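Local atomic coordinates of transmembrane oligosaccharyl transferase (Archaeoglobus fulgidus, PDB entry 3WAJ), a protein that is an archaeal membrane protein of the STT3/AglB oligosaccharyl transferase family, joining a helical transmembrane region to a globular C-terminal region. Residues A[54-59]-A[522-527]; A[518-523]-A[561-566]; A[546-551]-A[601-606]; A[553-558]-A[567-572]. All coordinates share one frame; numbering follows the deposited sequence.

Interaction 1: A[54-59]-A[522-527]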
# COMPACT_ATOMS: atom_id res chain seq x y z
N LEU A 54 -9.64 11.77 1.51
CA LEU A 54 -9.62 12.63 2.69
C LEU A 54 -9.60 14.12 2.31
O LEU A 54 -10.34 14.91 2.90
CB LEU A 54 -8.43 12.30 3.59
CG LEU A 54 -8.42 10.93 4.26
CD1 LEU A 54 -7.14 10.79 5.15
CD2 LEU A 54 -9.69 10.75 5.08
N ILE A 55 -8.77 14.50 1.35
CA ILE A 55 -8.62 15.90 0.98
C ILE A 55 -9.94 16.48 0.42
O ILE A 55 -10.35 17.58 0.77
CB ILE A 55 -7.43 16.09 0.01
CG1 ILE A 55 -6.11 15.92 0.77
CG2 ILE A 55 -7.47 17.47 -0.67
CD1 ILE A 55 -4.88 15.74 -0.12
N GLU A 56 -10.60 15.72 -0.43
CA GLU A 56 -11.91 16.06 -0.96
C GLU A 56 -12.92 16.31 0.17
O GLU A 56 -13.66 17.29 0.16
CB GLU A 56 -12.40 14.90 -1.83
CG GLU A 56 -13.46 15.23 -2.87
CD GLU A 56 -13.48 14.21 -4.02
OE1 GLU A 56 -12.68 13.26 -3.97
OE2 GLU A 56 -14.27 14.37 -4.96
N ASN A 57 -12.95 15.40 1.13
CA ASN A 57 -13.84 15.53 2.27
C ASN A 57 -13.46 16.73 3.16
O ASN A 57 -14.31 17.45 3.67
CB ASN A 57 -13.85 14.23 3.09
CG ASN A 57 -14.75 14.31 4.28
OD1 ASN A 57 -14.46 15.04 5.23
ND2 ASN A 57 -15.85 13.57 4.25
N THR A 58 -12.16 16.93 3.33
CA THR A 58 -11.67 18.03 4.15
C THR A 58 -11.94 19.37 3.47
O THR A 58 -12.31 20.34 4.13
CB THR A 58 -10.17 17.89 4.39
OG1 THR A 58 -9.91 16.61 4.98
CG2 THR A 58 -9.68 19.01 5.31
N ILE A 59 -11.76 19.42 2.15
CA ILE A 59 -12.05 20.65 1.43
C ILE A 59 -13.51 21.04 1.69
O ILE A 59 -13.80 22.17 2.08
CB ILE A 59 -11.77 20.54 -0.08
CG1 ILE A 59 -10.26 20.58 -0.37
CG2 ILE A 59 -12.46 21.67 -0.82
CD1 ILE A 59 -9.89 20.40 -1.88
N GLU A 522 -23.35 12.22 -1.25
CA GLU A 522 -23.49 13.14 -0.10
C GLU A 522 -22.67 12.66 1.08
O GLU A 522 -21.95 13.43 1.72
CB GLU A 522 -24.93 13.20 0.42
CG GLU A 522 -26.00 13.53 -0.58
CD GLU A 522 -27.36 13.11 -0.07
OE1 GLU A 522 -27.40 12.15 0.74
OE2 GLU A 522 -28.37 13.73 -0.45
N TYR A 523 -22.82 11.37 1.40
CA TYR A 523 -22.26 10.81 2.63
C TYR A 523 -20.73 10.86 2.57
O TYR A 523 -20.07 11.18 3.56
CB TYR A 523 -22.77 9.37 2.85
CG TYR A 523 -22.50 8.86 4.25
CD1 TYR A 523 -21.90 7.63 4.45
CD2 TYR A 523 -22.84 9.61 5.37
CE1 TYR A 523 -21.66 7.15 5.73
CE2 TYR A 523 -22.59 9.15 6.65
CZ TYR A 523 -22.01 7.92 6.82
OH TYR A 523 -21.74 7.44 8.09
N TYR A 524 -20.19 10.59 1.39
CA TYR A 524 -18.76 10.70 1.10
C TYR A 524 -18.17 12.02 1.61
O TYR A 524 -17.01 12.06 2.03
CB TYR A 524 -18.57 10.60 -0.41
CG TYR A 524 -17.16 10.36 -0.89
CD1 TYR A 524 -16.40 11.41 -1.39
CD2 TYR A 524 -16.60 9.09 -0.87
CE1 TYR A 524 -15.12 11.21 -1.84
CE2 TYR A 524 -15.31 8.87 -1.31
CZ TYR A 524 -14.57 9.94 -1.81
OH TYR A 524 -13.29 9.76 -2.27
N LEU A 525 -18.97 13.09 1.58
CA LEU A 525 -18.45 14.41 1.92
C LEU A 525 -18.77 14.87 3.35
O LEU A 525 -18.40 15.97 3.75
CB LEU A 525 -18.92 15.44 0.90
CG LEU A 525 -18.50 15.06 -0.52
CD1 LEU A 525 -19.17 15.95 -1.53
CD2 LEU A 525 -16.98 15.14 -0.67
N GLN A 526 -19.43 14.02 4.12
CA GLN A 526 -19.84 14.39 5.48
C GLN A 526 -18.73 14.27 6.51
O GLN A 526 -17.86 13.38 6.44
CB GLN A 526 -21.01 13.53 5.96
CG GLN A 526 -22.28 13.76 5.21
CD GLN A 526 -22.74 15.19 5.31
OE1 GLN A 526 -22.83 15.90 4.30
NE2 GLN A 526 -23.04 15.64 6.52
N LEU A 527 -18.80 15.16 7.49
CA LEU A 527 -17.84 15.19 8.57
C LEU A 527 -18.25 14.19 9.63
O LEU A 527 -18.88 14.55 10.62
CB LEU A 527 -17.78 16.60 9.15
CG LEU A 527 -16.69 16.80 10.20
CD1 LEU A 527 -15.32 16.60 9.56
CD2 LEU A 527 -16.82 18.17 10.83
O HOH W 1 -13.80 10.76 -5.38

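Interaction 2: A[518-523]-A[561-566]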
# COMPACT_ATOMS: atom_id res chain seq x y z
N GLU A 518 -26.60 8.87 -5.29
CA GLU A 518 -26.71 10.21 -4.71
C GLU A 518 -26.40 10.22 -3.20
O GLU A 518 -25.68 11.10 -2.70
CB GLU A 518 -28.09 10.80 -4.99
CG GLU A 518 -28.10 12.32 -5.17
CD GLU A 518 -29.48 12.88 -5.53
OE1 GLU A 518 -29.52 13.95 -6.19
OE2 GLU A 518 -30.50 12.28 -5.15
N LYS A 519 -26.92 9.23 -2.48
CA LYS A 519 -26.65 9.16 -1.04
C LYS A 519 -25.17 8.93 -0.76
O LYS A 519 -24.57 9.63 0.07
CB LYS A 519 -27.54 8.09 -0.37
CG LYS A 519 -29.04 8.40 -0.47
CD LYS A 519 -29.88 7.50 0.42
CE LYS A 519 -31.37 7.68 0.14
NZ LYS A 519 -31.70 7.20 -1.22
N TYR A 520 -24.60 7.96 -1.47
CA TYR A 520 -23.16 7.70 -1.37
C TYR A 520 -22.37 8.98 -1.63
O TYR A 520 -21.44 9.28 -0.89
CB TYR A 520 -22.75 6.55 -2.30
CG TYR A 520 -23.24 5.21 -1.80
CD1 TYR A 520 -22.71 4.66 -0.64
CD2 TYR A 520 -24.23 4.51 -2.46
CE1 TYR A 520 -23.15 3.44 -0.15
CE2 TYR A 520 -24.69 3.27 -1.98
CZ TYR A 520 -24.15 2.76 -0.82
OH TYR A 520 -24.59 1.55 -0.33
N ASP A 521 -22.75 9.74 -2.66
CA ASP A 521 -22.05 11.00 -2.94
C ASP A 521 -22.16 12.05 -1.83
O ASP A 521 -21.16 12.68 -1.49
CB ASP A 521 -22.45 11.58 -4.31
CG ASP A 521 -21.87 10.77 -5.48
OD1 ASP A 521 -22.16 11.12 -6.64
OD2 ASP A 521 -21.13 9.79 -5.26
N GLU A 522 -23.35 12.22 -1.25
CA GLU A 522 -23.49 13.14 -0.10
C GLU A 522 -22.67 12.66 1.08
O GLU A 522 -21.95 13.43 1.72
CB GLU A 522 -24.93 13.20 0.42
CG GLU A 522 -26.00 13.53 -0.58
CD GLU A 522 -27.36 13.11 -0.07
OE1 GLU A 522 -27.40 12.15 0.74
OE2 GLU A 522 -28.37 13.73 -0.45
N TYR A 523 -22.82 11.37 1.40
CA TYR A 523 -22.26 10.81 2.63
C TYR A 523 -20.73 10.86 2.57
O TYR A 523 -20.07 11.18 3.56
CB TYR A 523 -22.77 9.37 2.85
CG TYR A 523 -22.50 8.86 4.25
CD1 TYR A 523 -21.90 7.63 4.45
CD2 TYR A 523 -22.84 9.61 5.37
CE1 TYR A 523 -21.66 7.15 5.73
CE2 TYR A 523 -22.59 9.15 6.65
CZ TYR A 523 -22.01 7.92 6.82
OH TYR A 523 -21.74 7.44 8.09
N ALA A 561 -15.31 4.34 -7.11
CA ALA A 561 -16.69 3.88 -7.19
C ALA A 561 -17.62 4.63 -6.22
O ALA A 561 -18.84 4.56 -6.37
CB ALA A 561 -16.77 2.38 -6.95
N HIS A 562 -17.03 5.33 -5.25
CA HIS A 562 -17.80 5.87 -4.12
C HIS A 562 -18.74 4.79 -3.54
O HIS A 562 -19.91 5.06 -3.29
CB HIS A 562 -18.62 7.11 -4.53
CG HIS A 562 -17.82 8.36 -4.70
ND1 HIS A 562 -18.38 9.56 -5.09
CD2 HIS A 562 -16.49 8.60 -4.54
CE1 HIS A 562 -17.44 10.48 -5.16
NE2 HIS A 562 -16.28 9.93 -4.82
N ARG A 563 -18.23 3.58 -3.38
CA ARG A 563 -18.95 2.51 -2.68
C ARG A 563 -18.13 2.06 -1.48
O ARG A 563 -17.01 2.51 -1.30
CB ARG A 563 -19.29 1.34 -3.62
CG ARG A 563 -20.31 1.73 -4.70
CD ARG A 563 -21.61 2.34 -4.11
NE ARG A 563 -22.57 2.70 -5.17
CZ ARG A 563 -22.62 3.89 -5.78
NH1 ARG A 563 -21.78 4.85 -5.41
NH2 ARG A 563 -23.51 4.11 -6.74
N MET A 564 -18.68 1.18 -0.66
CA MET A 564 -18.01 0.88 0.60
C MET A 564 -17.39 -0.52 0.62
O MET A 564 -18.10 -1.51 0.65
CB MET A 564 -18.99 1.04 1.77
CG MET A 564 -19.70 2.40 1.78
SD MET A 564 -20.91 2.45 3.12
CE MET A 564 -21.23 4.22 3.26
N PRO A 565 -16.05 -0.58 0.61
CA PRO A 565 -15.35 -1.87 0.59
C PRO A 565 -15.28 -2.52 1.95
O PRO A 565 -15.13 -1.86 3.00
CB PRO A 565 -13.93 -1.49 0.13
CG PRO A 565 -13.74 -0.10 0.69
CD PRO A 565 -15.11 0.56 0.52
N ILE A 566 -15.41 -3.84 1.93
CA ILE A 566 -15.27 -4.67 3.13
C ILE A 566 -13.81 -4.65 3.63
O ILE A 566 -13.54 -4.67 4.84
CB ILE A 566 -15.73 -6.11 2.79
CG1 ILE A 566 -17.19 -6.32 3.20
CG2 ILE A 566 -14.78 -7.19 3.37
CD1 ILE A 566 -18.20 -5.66 2.25
O HOH W 2 -22.15 7.84 -6.33

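Interaction 3: A[546-551]-A[601-606]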
# COMPACT_ATOMS: atom_id res chain seq x y z
N GLY A 546 -22.34 -3.41 1.17
CA GLY A 546 -20.90 -3.51 1.06
C GLY A 546 -20.45 -4.09 -0.26
O GLY A 546 -21.18 -4.82 -0.95
N VAL A 547 -19.21 -3.75 -0.61
CA VAL A 547 -18.58 -4.23 -1.82
C VAL A 547 -17.36 -5.06 -1.40
O VAL A 547 -16.41 -4.54 -0.79
CB VAL A 547 -18.15 -3.06 -2.68
CG1 VAL A 547 -17.45 -3.56 -3.96
CG2 VAL A 547 -19.36 -2.20 -3.03
N ILE A 548 -17.38 -6.34 -1.74
CA ILE A 548 -16.31 -7.23 -1.31
C ILE A 548 -15.30 -7.55 -2.43
O ILE A 548 -15.65 -7.90 -3.55
CB ILE A 548 -16.87 -8.52 -0.67
CG1 ILE A 548 -15.75 -9.25 0.08
CG2 ILE A 548 -17.49 -9.43 -1.71
CD1 ILE A 548 -16.27 -10.10 1.23
N SER A 549 -14.03 -7.44 -2.09
CA SER A 549 -12.95 -7.66 -3.03
C SER A 549 -11.69 -7.84 -2.19
O SER A 549 -11.72 -7.69 -0.98
CB SER A 549 -12.82 -6.45 -3.96
OG SER A 549 -11.73 -6.62 -4.85
N TRP A 550 -10.57 -8.17 -2.81
CA TRP A 550 -9.34 -8.34 -2.05
C TRP A 550 -8.96 -7.00 -1.40
O TRP A 550 -9.41 -5.94 -1.85
CB TRP A 550 -8.22 -8.88 -2.97
CG TRP A 550 -6.99 -9.37 -2.26
CD1 TRP A 550 -5.69 -9.13 -2.62
CD2 TRP A 550 -6.92 -10.18 -1.06
NE1 TRP A 550 -4.83 -9.73 -1.74
CE2 TRP A 550 -5.55 -10.38 -0.77
CE3 TRP A 550 -7.88 -10.74 -0.20
CZ2 TRP A 550 -5.11 -11.13 0.33
CZ3 TRP A 550 -7.45 -11.47 0.89
CH2 TRP A 550 -6.08 -11.67 1.15
N TRP A 551 -8.16 -7.03 -0.33
CA TRP A 551 -7.94 -5.81 0.46
C TRP A 551 -7.15 -4.73 -0.27
O TRP A 551 -7.32 -3.54 0.01
CB TRP A 551 -7.30 -6.13 1.81
CG TRP A 551 -5.95 -6.79 1.73
CD1 TRP A 551 -5.69 -8.13 1.74
CD2 TRP A 551 -4.66 -6.14 1.71
NE1 TRP A 551 -4.33 -8.36 1.70
CE2 TRP A 551 -3.68 -7.16 1.67
CE3 TRP A 551 -4.25 -4.80 1.69
CZ2 TRP A 551 -2.30 -6.88 1.64
CZ3 TRP A 551 -2.88 -4.52 1.65
CH2 TRP A 551 -1.92 -5.56 1.63
N GLU A 601 -23.52 -12.29 4.29
CA GLU A 601 -24.63 -11.80 5.09
C GLU A 601 -24.13 -10.96 6.27
O GLU A 601 -24.62 -9.87 6.48
CB GLU A 601 -25.48 -12.96 5.59
CG GLU A 601 -26.81 -12.54 6.19
CD GLU A 601 -27.83 -12.03 5.16
OE1 GLU A 601 -27.50 -11.95 3.95
OE2 GLU A 601 -28.96 -11.70 5.57
N LYS A 602 -23.13 -11.47 7.00
CA LYS A 602 -22.51 -10.75 8.11
C LYS A 602 -22.00 -9.37 7.73
O LYS A 602 -22.09 -8.44 8.52
CB LYS A 602 -21.33 -11.54 8.70
CG LYS A 602 -21.74 -12.82 9.42
CD LYS A 602 -22.50 -12.52 10.71
CE LYS A 602 -23.26 -13.76 11.18
NZ LYS A 602 -24.29 -13.48 12.23
N LEU A 603 -21.45 -9.26 6.52
CA LEU A 603 -20.85 -8.00 6.08
C LEU A 603 -21.79 -7.27 5.14
O LEU A 603 -21.43 -6.24 4.56
CB LEU A 603 -19.50 -8.24 5.42
CG LEU A 603 -18.56 -9.09 6.29
CD1 LEU A 603 -17.40 -9.65 5.48
CD2 LEU A 603 -18.07 -8.29 7.49
N ASN A 604 -23.00 -7.81 5.00
CA ASN A 604 -24.03 -7.15 4.21
C ASN A 604 -23.53 -6.80 2.79
O ASN A 604 -23.69 -5.67 2.32
CB ASN A 604 -24.46 -5.87 4.93
CG ASN A 604 -25.74 -5.30 4.40
OD1 ASN A 604 -26.66 -6.05 4.05
ND2 ASN A 604 -25.81 -3.96 4.31
N VAL A 605 -22.90 -7.76 2.11
CA VAL A 605 -22.39 -7.42 0.79
C VAL A 605 -23.47 -7.51 -0.27
O VAL A 605 -24.36 -8.37 -0.20
CB VAL A 605 -21.10 -8.20 0.39
CG1 VAL A 605 -20.50 -8.95 1.56
CG2 VAL A 605 -21.38 -9.13 -0.78
N LYS A 606 -23.42 -6.61 -1.23
CA LYS A 606 -24.32 -6.65 -2.36
C LYS A 606 -23.55 -6.81 -3.70
O LYS A 606 -24.10 -7.26 -4.70
CB LYS A 606 -25.20 -5.41 -2.39
CG LYS A 606 -26.32 -5.52 -3.39
CD LYS A 606 -27.18 -4.25 -3.52
CE LYS A 606 -28.48 -4.62 -4.26
NZ LYS A 606 -29.06 -3.46 -4.97

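Interaction 4: A[553-558]-A[567-572]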
# COMPACT_ATOMS: atom_id res chain seq x y z
N TYR A 553 -7.54 -3.44 -3.04
CA TYR A 553 -8.38 -2.63 -3.93
C TYR A 553 -9.30 -1.64 -3.20
O TYR A 553 -10.00 -0.85 -3.85
CB TYR A 553 -9.17 -3.58 -4.88
CG TYR A 553 -8.23 -4.52 -5.60
CD1 TYR A 553 -7.21 -4.01 -6.41
CD2 TYR A 553 -8.32 -5.90 -5.46
CE1 TYR A 553 -6.32 -4.84 -7.08
CE2 TYR A 553 -7.41 -6.77 -6.14
CZ TYR A 553 -6.41 -6.22 -6.94
OH TYR A 553 -5.48 -7.02 -7.61
N GLY A 554 -9.29 -1.68 -1.86
CA GLY A 554 -10.22 -0.91 -1.04
C GLY A 554 -10.22 0.59 -1.31
O GLY A 554 -11.29 1.22 -1.44
N HIS A 555 -9.03 1.17 -1.41
CA HIS A 555 -8.91 2.60 -1.66
C HIS A 555 -9.50 3.02 -3.02
O HIS A 555 -10.20 4.05 -3.10
CB HIS A 555 -7.47 3.09 -1.44
CG HIS A 555 -7.05 3.04 -0.00
ND1 HIS A 555 -7.94 2.91 1.04
CD2 HIS A 555 -5.81 3.09 0.56
CE1 HIS A 555 -7.28 2.88 2.19
NE2 HIS A 555 -5.99 3.00 1.92
N TRP A 556 -9.25 2.23 -4.06
CA TRP A 556 -9.84 2.50 -5.39
C TRP A 556 -11.36 2.42 -5.36
O TRP A 556 -12.04 3.27 -5.94
CB TRP A 556 -9.31 1.51 -6.43
CG TRP A 556 -7.83 1.56 -6.64
CD1 TRP A 556 -6.96 2.52 -6.19
CD2 TRP A 556 -7.04 0.60 -7.36
NE1 TRP A 556 -5.67 2.22 -6.61
CE2 TRP A 556 -5.70 1.05 -7.32
CE3 TRP A 556 -7.34 -0.58 -8.04
CZ2 TRP A 556 -4.66 0.32 -7.91
CZ3 TRP A 556 -6.32 -1.29 -8.63
CH2 TRP A 556 -4.99 -0.85 -8.56
N ILE A 557 -11.89 1.39 -4.71
CA ILE A 557 -13.33 1.18 -4.66
C ILE A 557 -13.98 2.39 -4.01
O ILE A 557 -14.95 2.93 -4.52
CB ILE A 557 -13.70 -0.11 -3.89
CG1 ILE A 557 -13.32 -1.35 -4.71
CG2 ILE A 557 -15.20 -0.16 -3.60
CD1 ILE A 557 -13.60 -2.67 -4.00
N GLU A 558 -13.42 2.82 -2.89
CA GLU A 558 -13.94 4.00 -2.20
C GLU A 558 -13.74 5.31 -2.98
O GLU A 558 -14.68 6.08 -3.13
CB GLU A 558 -13.27 4.12 -0.84
CG GLU A 558 -13.72 5.35 -0.07
CD GLU A 558 -13.18 5.34 1.37
OE1 GLU A 558 -12.27 4.52 1.65
OE2 GLU A 558 -13.66 6.14 2.20
N ALA A 567 -12.87 -4.60 2.69
CA ALA A 567 -11.45 -4.69 3.03
C ALA A 567 -10.61 -3.53 2.45
O ALA A 567 -10.96 -2.96 1.42
CB ALA A 567 -10.88 -6.05 2.64
N ASN A 568 -9.48 -3.27 3.11
CA ASN A 568 -8.69 -2.04 3.03
C ASN A 568 -7.23 -2.32 2.77
O ASN A 568 -6.71 -3.34 3.22
CB ASN A 568 -8.62 -1.39 4.44
CG ASN A 568 -9.65 -0.35 4.66
OD1 ASN A 568 -10.17 0.21 3.70
ND2 ASN A 568 -9.96 -0.07 5.92
N PRO A 569 -6.53 -1.35 2.17
CA PRO A 569 -5.06 -1.43 2.15
C PRO A 569 -4.38 -1.12 3.50
O PRO A 569 -3.16 -1.13 3.55
CB PRO A 569 -4.68 -0.42 1.06
CG PRO A 569 -5.92 -0.37 0.16
CD PRO A 569 -7.04 -0.40 1.17
N PHE A 570 -5.16 -0.83 4.55
CA PHE A 570 -4.64 -0.86 5.93
C PHE A 570 -4.76 -2.26 6.50
O PHE A 570 -4.55 -2.45 7.70
CB PHE A 570 -5.43 0.07 6.86
CG PHE A 570 -5.60 1.45 6.32
CD1 PHE A 570 -4.52 2.15 5.82
CD2 PHE A 570 -6.86 2.03 6.28
CE1 PHE A 570 -4.68 3.42 5.30
CE2 PHE A 570 -7.03 3.30 5.75
CZ PHE A 570 -5.95 3.99 5.27
N GLN A 571 -5.15 -3.22 5.65
CA GLN A 571 -5.37 -4.63 6.01
C GLN A 571 -6.52 -4.87 6.98
O GLN A 571 -6.52 -5.85 7.72
CB GLN A 571 -4.06 -5.29 6.49
CG GLN A 571 -2.97 -5.31 5.39
CD GLN A 571 -1.62 -5.81 5.89
OE1 GLN A 571 -1.46 -6.14 7.06
NE2 GLN A 571 -0.65 -5.85 4.99
N ALA A 572 -7.51 -3.96 6.97
CA ALA A 572 -8.78 -4.19 7.65
C ALA A 572 -9.70 -5.06 6.77
O ALA A 572 -9.65 -4.98 5.54
CB ALA A 572 -9.46 -2.88 7.94
O HOH W 3 -10.85 2.55 1.58

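Interaction 1: A[54-59]-A[522-527]
At the junction between the STT3-type N-terminal region and the AglB core domain, N57 of helix 47-60 reaches with its amide for the chain that leaves helix 517-524. CG stands anti to the backbone N (chi1 180°), which sends the amide outward from its own helix. ND2 then spends both hydrogens across the junction, on Y524 O at 2.9 Å and on Q526 O at 3.0 Å. Both acceptors lie in the plane of the amide, and the second bond is nearly straight (172°), although ND2 stands above the carbonyl plane of Q526. Two bonds on one nitrogen fix the rotation of the amide and leave little doubt about which end is nitrogen. Y524 O is gripped a second time by R53 NH1, while N61, just beyond the end of helix 47-60, holds L525 O. The preceding residue, E56, sends an extended chain across Y524 at about a right angle and sets its OE1 3.8 Å from Y524 CE1, at the ring edge, with carboxylate and ring 84° apart. Water 1 donates to E56 OE1 and has a weak contact with Y524 OH. L525 adds an apolar touch, CD2 4.2 Å from E56 CG. Side-chain donors of N57, R53 and N61 thus hold the carbonyls at and just after the end of helix 517-524, joining the STT3-type region to the AglB core domain.

Interaction 2: A[518-523]-A[561-566]
R563 crosses Y520 at about a right angle, its outer half lying over one ring face. Its CB packs on V547 of the adjacent strand; the chain then bends at CG (chi2 -55°), and this kink carries CD over that face, 3.9 Å from the centroid of the Y520 ring, a CH-pi contact. NE follows at 3.7 Å from Y520 CD2 and is hydrogen-bonded to Y545 OH. The guanidinium continues nearly parallel to the ring, with only 12° between the planes and Y520 CD2 over its face. At the tip, NH2 goes to T514 O, whereas NH1 turns back to H562 O at 2.8 Å, in the guanidinium plane, and also donates to water 2. The arginine is therefore held flat by bonds on all three nitrogens. Y520 itself is fixed at its far end through OH to Y545 N. H562, which leaves helix 554-561 with positive phi, gives ND1 to D521 OD2 at 2.8 Å. That bond is close to straight (166°) and lies in the imidazole plane, but it meets the carboxylate from above its plane, the two groups being perpendicular. D521 OD2 and R563 NH1 lie 5.0 Å apart, not in contact, yet the positive charge may favour the carboxylate. Beyond them, M564 CE reaches the edges of two rings, 4.0 Å from Y520 CE1 and 3.7 Å from Y523 CD1, with SD 5.5 Å from the Y520 centroid. An arginine laid over a tyrosine face, a His-carboxylate bond and a Met-aromatic contact together make a helix-to-sheet-edge interface within the core domain.

Interaction 3: A[546-551]-A[601-606]
The flat groups that meet between G546 and the chain at 604-606 are peptide planes, whereas the indoles of W550 and W551 meet W625 away from this contact. G546 N donates to N604 O at 2.9 Å, tilted 29° from that carbonyl plane, and G546 O receives K606 N at 2.9 Å within its own carbonyl plane. The two bonds of G546 straddle V605, as in a parallel beta bridge, and V605 CA adds a CA-H...O contact to G546 O at 3.4 Å. V605 CB lies 3.6 Å from the same oxygen, G546 O. On the same side, I548 CG2 touches V605 CG2 at 4.0 Å; its other branch, CG1 anti to the backbone N (chi1 -165°), carries CD1 to within 4.4 Å of L603 CD1. The approach to V605 is a Schellman motif that ends helix 593-602, with N604 at positive phi and N604 N bonded to E601 O; N604 ND2 reaches Y74 OH. Strand 546-548 thus sits between strands 564-565 and 605-611 of the mixed sheet. F587 and F588 of helix 584-588 pack on I548, and E601 forms a salt bridge with R776 of strand 771-776.

Interaction 4: A[553-558]-A[567-572]
G554, at the start of helix 554-561, sets its CA 3.3 Å from A567 O, and the type I turn from N568 to Q571 then brings P569 and F570 against H555. The imidazole of H555 is the hub of the contact. P569 CD sits over the centre of one face, 3.4 Å from the ring centroid and only 9° off the normal, with P569 CG and CB spread toward the CD2 side of the ring. At the rim, F570 CZ lies 3.5 Å from H555 NE2. This is an edge-to-face (T-shaped) pair in which the edge of the histidine is turned to the face of the phenylalanine, the planes being 64° apart and the centroids 4.8 Å. Y50 of helix 47-60 stacks on H555 as well, and H555 touches D47, a residue of the zinc site; the F570 side chain lies about 8 Å from the zinc ion. On its other nitrogen, H555 ND1 meets water 3 in the ring plane at 3.0 Å, and the same water donates to N568 OD1 at 3.2 Å. E558 borders this water too and forms a salt bridge with R53. No direct hydrogen bond joins the two segments: the slightly positive CD hydrogens of proline suit the pi face, rings fix the tilt of the imidazole, and a shared water serves its buried polar edge.

Overall arrangement
Following the chain from the N terminus, interaction 1 closes the longest loop, returning from the helical N-terminal region at helix 47-60 to helix 517-524. Interaction 2 opens on that same helix, shares E522 and Y523 with interaction 1, and ends at strand 564-565; the two touch where the rings of Y524 and H562 meet. Interaction 3 opens inside this loop and closes beyond it at 601-606, so interactions 2 and 3 cross, joined by probable backbone hydrogen bonds between V547 and both M564 and I566. Interaction 4 is nested within interaction 3 and crosses interaction 2. Together they tie the mixed sheet, helix 554-561 and helix 517-524 to helix 47-60.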